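Local coordinates for uncharacterized protein (Legionella pneumophila subsp. pneumophila, PDB 5T2X) that is of unknown function but belongs to the DUF5630 family and has an all-helical fold, with consecutive helices packing as hairpins in its middle, at residues A[124-127]-A[133-136]; A[136-141]-A[158-163]. All blocks are in the same frame, centred on the assembly; numbering follows the deposited sequence.

Interaction 1. Residues A[124-127]-A[133-136]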
loop_
_atom_site.group_PDB
_atom_site.type_symbol
_atom_site.label_atom_id
_atom_site.label_comp_id
_atom_site.label_asym_id
_atom_site.label_seq_id
_atom_site.Cartn_x
_atom_site.Cartn_y
_atom_site.Cartn_z
ATOM N N LYS A 124 11.239 -0.043 2.064
ATOM C CA LYS A 124 10.812 0.080 3.452
ATOM C C LYS A 124 10.412 1.507 3.798
ATOM O O LYS A 124 9.494 1.708 4.603
ATOM C CB LYS A 124 11.919 -0.419 4.384
ATOM C CG LYS A 124 12.146 -1.920 4.284
ATOM C CD LYS A 124 13.250 -2.403 5.205
ATOM C CE LYS A 124 13.439 -3.907 5.076
ATOM N NZ LYS A 124 14.551 -4.412 5.927
ATOM N N LYS A 125 11.078 2.505 3.214
ATOM C CA LYS A 125 10.610 3.878 3.365
ATOM C C LYS A 125 9.259 4.064 2.690
ATOM O O LYS A 125 8.399 4.797 3.193
ATOM C CB LYS A 125 11.638 4.854 2.796
ATOM C CG LYS A 125 12.997 4.792 3.476
ATOM C CD LYS A 125 14.017 5.658 2.756
ATOM C CE LYS A 125 13.654 7.130 2.837
ATOM N NZ LYS A 125 13.636 7.623 4.241
ATOM N N SER A 126 9.054 3.401 1.549
ATOM C CA SER A 126 7.756 3.449 0.888
ATOM C C SER A 126 6.694 2.733 1.713
ATOM O O SER A 126 5.557 3.205 1.817
ATOM C CB SER A 126 7.861 2.837 -0.508
ATOM O OG SER A 126 6.629 2.919 -1.200
ATOM N N ALA A 127 7.050 1.593 2.313
ATOM C CA ALA A 127 6.108 0.879 3.170
ATOM C C ALA A 127 5.832 1.639 4.459
ATOM O O ALA A 127 4.753 1.491 5.044
ATOM C CB ALA A 127 6.635 -0.520 3.484
ATOM N N TYR A 133 2.146 -0.576 -3.324
ATOM C CA TYR A 133 3.187 -1.140 -4.175
ATOM C C TYR A 133 4.338 -1.687 -3.343
ATOM O O TYR A 133 4.906 -2.737 -3.665
ATOM C CB TYR A 133 3.697 -0.082 -5.155
ATOM C CG TYR A 133 2.617 0.610 -5.958
ATOM C CD1 TYR A 133 1.570 -0.108 -6.520
ATOM C CD2 TYR A 133 2.645 1.986 -6.149
ATOM C CE1 TYR A 133 0.584 0.525 -7.254
ATOM C CE2 TYR A 133 1.665 2.627 -6.878
ATOM C CZ TYR A 133 0.637 1.893 -7.429
ATOM O OH TYR A 133 -0.340 2.534 -8.156
ATOM N N ALA A 134 4.693 -0.989 -2.263
ATOM C CA ALA A 134 5.789 -1.438 -1.412
ATOM C C ALA A 134 5.410 -2.701 -0.651
ATOM O O ALA A 134 6.190 -3.659 -0.593
ATOM C CB ALA A 134 6.192 -0.327 -0.444
ATOM N N TYR A 135 4.216 -2.717 -0.051
ATOM C CA TYR A 135 3.759 -3.911 0.654
ATOM C C TYR A 135 3.681 -5.108 -0.285
ATOM O O TYR A 135 4.040 -6.229 0.095
ATOM C CB TYR A 135 2.399 -3.650 1.303
ATOM C CG TYR A 135 2.464 -2.816 2.563
ATOM C CD1 TYR A 135 3.510 -2.965 3.464
ATOM C CD2 TYR A 135 1.479 -1.877 2.850
ATOM C CE1 TYR A 135 3.574 -2.205 4.620
ATOM C CE2 TYR A 135 1.534 -1.111 4.004
ATOM C CZ TYR A 135 2.584 -1.279 4.883
ATOM O OH TYR A 135 2.645 -0.522 6.032
ATOM N N ASN A 136 3.223 -4.889 -1.518
ATOM C CA ASN A 136 3.149 -5.979 -2.485
ATOM C C ASN A 136 4.540 -6.485 -2.847
ATOM O O ASN A 136 4.781 -7.698 -2.878
ATOM C CB ASN A 136 2.403 -5.516 -3.738
ATOM C CG ASN A 136 2.239 -6.622 -4.760
ATOM O OD1 ASN A 136 2.116 -7.794 -4.410
ATOM N ND2 ASN A 136 2.244 -6.253 -6.035
#
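Ala127 and Ala134 bring the two backbones together at a helical hairpin: their CA atoms lie 5.1 Å apart, where the last turns of helix 117-128 face the first turns of helix 132-147. Only five residues separate the two segments, 124-127 and 133-136, so this is the neck of the hairpin, beside its connecting turn and close to the centre of an all-helical chain. Small residues permit such a close approach. Ala134 directs its methyl at the other helix, where CB lies 4.0 Å from Ala127 CB and comes still nearer, at 3.5 Å, to the backbone N of Ala127. The same methyl packs against Ser126, whose OG is 3.4 Å from Ala134 CB. With OG of Ser126 swung opposite its own backbone N (chi1 -177°), the hydroxyl lies beside the carbonyl carbon; its hydrogen-bond partner is the carbonyl oxygen of Gly97 on helix 91-111, which satisfies a buried polar group and ties the hairpin to that third helix. Lys125, on another side of the same turn, forms a salt bridge with Glu51.

Tyr135 closes the contact from the second helix. Its CB does not point straight at the partner, but the ring reaches across: with CG opposite the carbonyl carbon (chi1 -76°), one long side of the ring, CD1 and CE1, lies along the methyl of Ala127, CE1 being 3.7 Å from CB. The phenol oxygen is hydrogen-bonded to His130 ND1 in the connecting turn, which ties the ring to the link between the helices. Tyr135 OH also lies 3.1 Å from the carbonyl oxygen of Ala127, in the last turn of the first helix.

Interaction 2. Residues A[136-141]-A[158-163]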
loop_
_atom_site.group_PDB
_atom_site.type_symbol
_atom_site.label_atom_id
_atom_site.label_comp_id
_atom_site.label_asym_id
_atom_site.label_seq_id
_atom_site.Cartn_x
_atom_site.Cartn_y
_atom_site.Cartn_z
ATOM N N ASN A 136 3.223 -4.889 -1.518
ATOM C CA ASN A 136 3.149 -5.979 -2.485
ATOM C C ASN A 136 4.540 -6.485 -2.847
ATOM O O ASN A 136 4.781 -7.698 -2.878
ATOM C CB ASN A 136 2.403 -5.516 -3.738
ATOM C CG ASN A 136 2.239 -6.622 -4.760
ATOM O OD1 ASN A 136 2.116 -7.794 -4.410
ATOM N ND2 ASN A 136 2.244 -6.253 -6.035
ATOM N N SER A 137 5.470 -5.568 -3.117
ATOM C CA SER A 137 6.817 -5.971 -3.510
ATOM C C SER A 137 7.583 -6.574 -2.338
ATOM O O SER A 137 8.342 -7.533 -2.515
ATOM C CB SER A 137 7.568 -4.773 -4.092
ATOM O OG SER A 137 8.862 -5.145 -4.534
ATOM N N LEU A 138 7.396 -6.030 -1.132
ATOM C CA LEU A 138 8.082 -6.577 0.034
ATOM C C LEU A 138 7.568 -7.965 0.394
ATOM O O LEU A 138 8.347 -8.808 0.854
ATOM C CB LEU A 138 7.940 -5.632 1.227
ATOM C CG LEU A 138 8.846 -4.401 1.229
ATOM C CD1 LEU A 138 8.490 -3.479 2.382
ATOM C CD2 LEU A 138 10.307 -4.818 1.308
ATOM N N SER A 139 6.272 -8.223 0.203
ATOM C CA SER A 139 5.746 -9.557 0.477
ATOM C C SER A 139 6.297 -10.583 -0.504
ATOM O O SER A 139 6.525 -11.737 -0.127
ATOM C CB SER A 139 4.216 -9.550 0.440
ATOM O OG SER A 139 3.735 -9.260 -0.860
ATOM N N THR A 140 6.517 -10.185 -1.760
ATOM C CA THR A 140 7.191 -11.071 -2.704
ATOM C C THR A 140 8.631 -11.330 -2.276
ATOM O O THR A 140 9.113 -12.466 -2.352
ATOM C CB THR A 140 7.147 -10.471 -4.110
ATOM O OG1 THR A 140 5.786 -10.362 -4.543
ATOM C CG2 THR A 140 7.920 -11.345 -5.090
ATOM N N TRP A 141 9.324 -10.288 -1.813
ATOM C CA TRP A 141 10.698 -10.445 -1.345
ATOM C C TRP A 141 10.776 -11.420 -0.179
ATOM O O TRP A 141 11.630 -12.313 -0.155
ATOM C CB TRP A 141 11.265 -9.080 -0.952
ATOM C CG TRP A 141 12.496 -9.142 -0.101
ATOM C CD1 TRP A 141 13.760 -9.462 -0.507
ATOM C CD2 TRP A 141 12.586 -8.851 1.300
ATOM N NE1 TRP A 141 14.627 -9.398 0.556
ATOM C CE2 TRP A 141 13.933 -9.024 1.676
ATOM C CE3 TRP A 141 11.658 -8.463 2.271
ATOM C CZ2 TRP A 141 14.374 -8.826 2.983
ATOM C CZ3 TRP A 141 12.098 -8.267 3.569
ATOM C CH2 TRP A 141 13.443 -8.448 3.913
ATOM N N LEU A 158 3.342 -12.522 5.374
ATOM C CA LEU A 158 1.951 -12.315 5.758
ATOM C C LEU A 158 1.753 -10.967 6.439
ATOM O O LEU A 158 0.679 -10.368 6.321
ATOM C CB LEU A 158 1.487 -13.449 6.669
ATOM C CG LEU A 158 -0.024 -13.636 6.790
ATOM C CD1 LEU A 158 -0.624 -13.933 5.426
ATOM C CD2 LEU A 158 -0.341 -14.753 7.770
ATOM N N HIS A 159 2.773 -10.475 7.146
ATOM C CA HIS A 159 2.657 -9.175 7.800
ATOM C C HIS A 159 2.509 -8.052 6.782
ATOM O O HIS A 159 1.700 -7.135 6.972
ATOM C CB HIS A 159 3.870 -8.924 8.693
ATOM C CG HIS A 159 3.932 -7.532 9.240
ATOM N ND1 HIS A 159 3.041 -7.062 10.181
ATOM C CD2 HIS A 159 4.772 -6.505 8.970
ATOM C CE1 HIS A 159 3.334 -5.807 10.471
ATOM N NE2 HIS A 159 4.379 -5.444 9.750
ATOM N N TYR A 160 3.289 -8.098 5.700
ATOM C CA TYR A 160 3.198 -7.054 4.685
ATOM C C TYR A 160 1.842 -7.082 3.992
ATOM O O TYR A 160 1.279 -6.027 3.679
ATOM C CB TYR A 160 4.330 -7.206 3.671
ATOM C CG TYR A 160 5.699 -6.897 4.237
ATOM C CD1 TYR A 160 5.897 -5.802 5.070
ATOM C CD2 TYR A 160 6.792 -7.704 3.946
ATOM C CE1 TYR A 160 7.147 -5.516 5.592
ATOM C CE2 TYR A 160 8.044 -7.427 4.464
ATOM C CZ TYR A 160 8.216 -6.333 5.286
ATOM O OH TYR A 160 9.461 -6.054 5.803
ATOM N N ALA A 161 1.301 -8.279 3.752
ATOM C CA ALA A 161 -0.023 -8.383 3.151
ATOM C C ALA A 161 -1.107 -7.926 4.121
ATOM O O ALA A 161 -2.110 -7.336 3.704
ATOM C CB ALA A 161 -0.279 -9.817 2.691
ATOM N N GLN A 162 -0.924 -8.190 5.418
ATOM C CA GLN A 162 -1.897 -7.744 6.409
ATOM C C GLN A 162 -1.924 -6.224 6.509
ATOM O O GLN A 162 -2.992 -5.624 6.671
ATOM C CB GLN A 162 -1.582 -8.369 7.768
ATOM C CG GLN A 162 -2.463 -7.883 8.905
ATOM C CD GLN A 162 -2.190 -8.616 10.206
ATOM O OE1 GLN A 162 -1.465 -9.610 10.232
ATOM N NE2 GLN A 162 -2.770 -8.123 11.294
ATOM N N LYS A 163 -0.755 -5.586 6.417
ATOM C CA LYS A 163 -0.711 -4.129 6.411
ATOM C C LYS A 163 -1.406 -3.555 5.184
ATOM O O LYS A 163 -2.031 -2.493 5.267
ATOM C CB LYS A 163 0.739 -3.648 6.486
ATOM C CG LYS A 163 1.272 -3.523 7.903
ATOM C CD LYS A 163 0.529 -2.429 8.654
ATOM C CE LYS A 163 1.025 -2.293 10.081
ATOM N NZ LYS A 163 0.279 -1.236 10.815
#
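Tyr160 lays one face of its ring over Leu138. The tyrosine contributes nearly half of the surface buried between segments 136-141 and 158-163, and Leu138 and Ser139 share much of the other side. The Leu138 CB sits 3.8 Å from the ring centroid and 20° off the normal, a CH-pi contact shifted toward the rim, with CD2 of Tyr160 the nearest ring atom at 3.6 Å. Further along the leucine, CD1 lies over the same face toward CE1 and CZ, so the side chain runs obliquely across that face. Both side chains place CG opposite their own carbonyl carbon; for Tyr160 (chi1 -69°) this carries the ring along the flank of the other helix, past Leu138 and on toward Trp141. There the phenol oxygen meets the indole at its edge, near the plane, 4.1 Å from CZ3.

Closer to the helix axes, Ser139 stands beside the base of the tyrosine, its CB 4.0 Å from Tyr160 CB, and the two CA atoms come within 5.5 Å. Its OG sits between its own backbone N and carbonyl carbon, turned back to give a hydrogen bond to the carbonyl oxygen of Asn136, 2.8 Å away. That oxygen also accepts Thr140 N, and both donors arrive from the same face of its carbonyl plane. A buried hydroxyl is thereby satisfied without a partner across the contact.

Leu138 also rests on Leu123 and Ala127 of the preceding helix 117-128, while Ser139 touches Leu175 of helix 169-185. The axes of segments 136-141 and 158-163 approach to 8.3 Å at 164° between their directions, the near-antiparallel pairing of consecutive helices typical of an all-alpha helical-hairpin array.

In the fold
Interactions 1 and 2 both use helix 132-147, sharing Asn136, and join it in turn to the preceding helix 117-128 and the following helix 153-167. Both are largely buried, but Tyr160 of interaction 2 remains partly exposed, and interaction 1 is nearer the centre of the chain. There, small residues meet at the neck of a hairpin and polar ends are tied to a third helix and to the turn; interaction 2 relies on a large aromatic ring over a leucine, and its serine bonds within its own helix. Their centres are 8 Å apart and the two contacts adjoin through packing: Ala127 CB lies 3.7 Å from Leu138 CD1, and Tyr135 also packs on Tyr160 and Lys163.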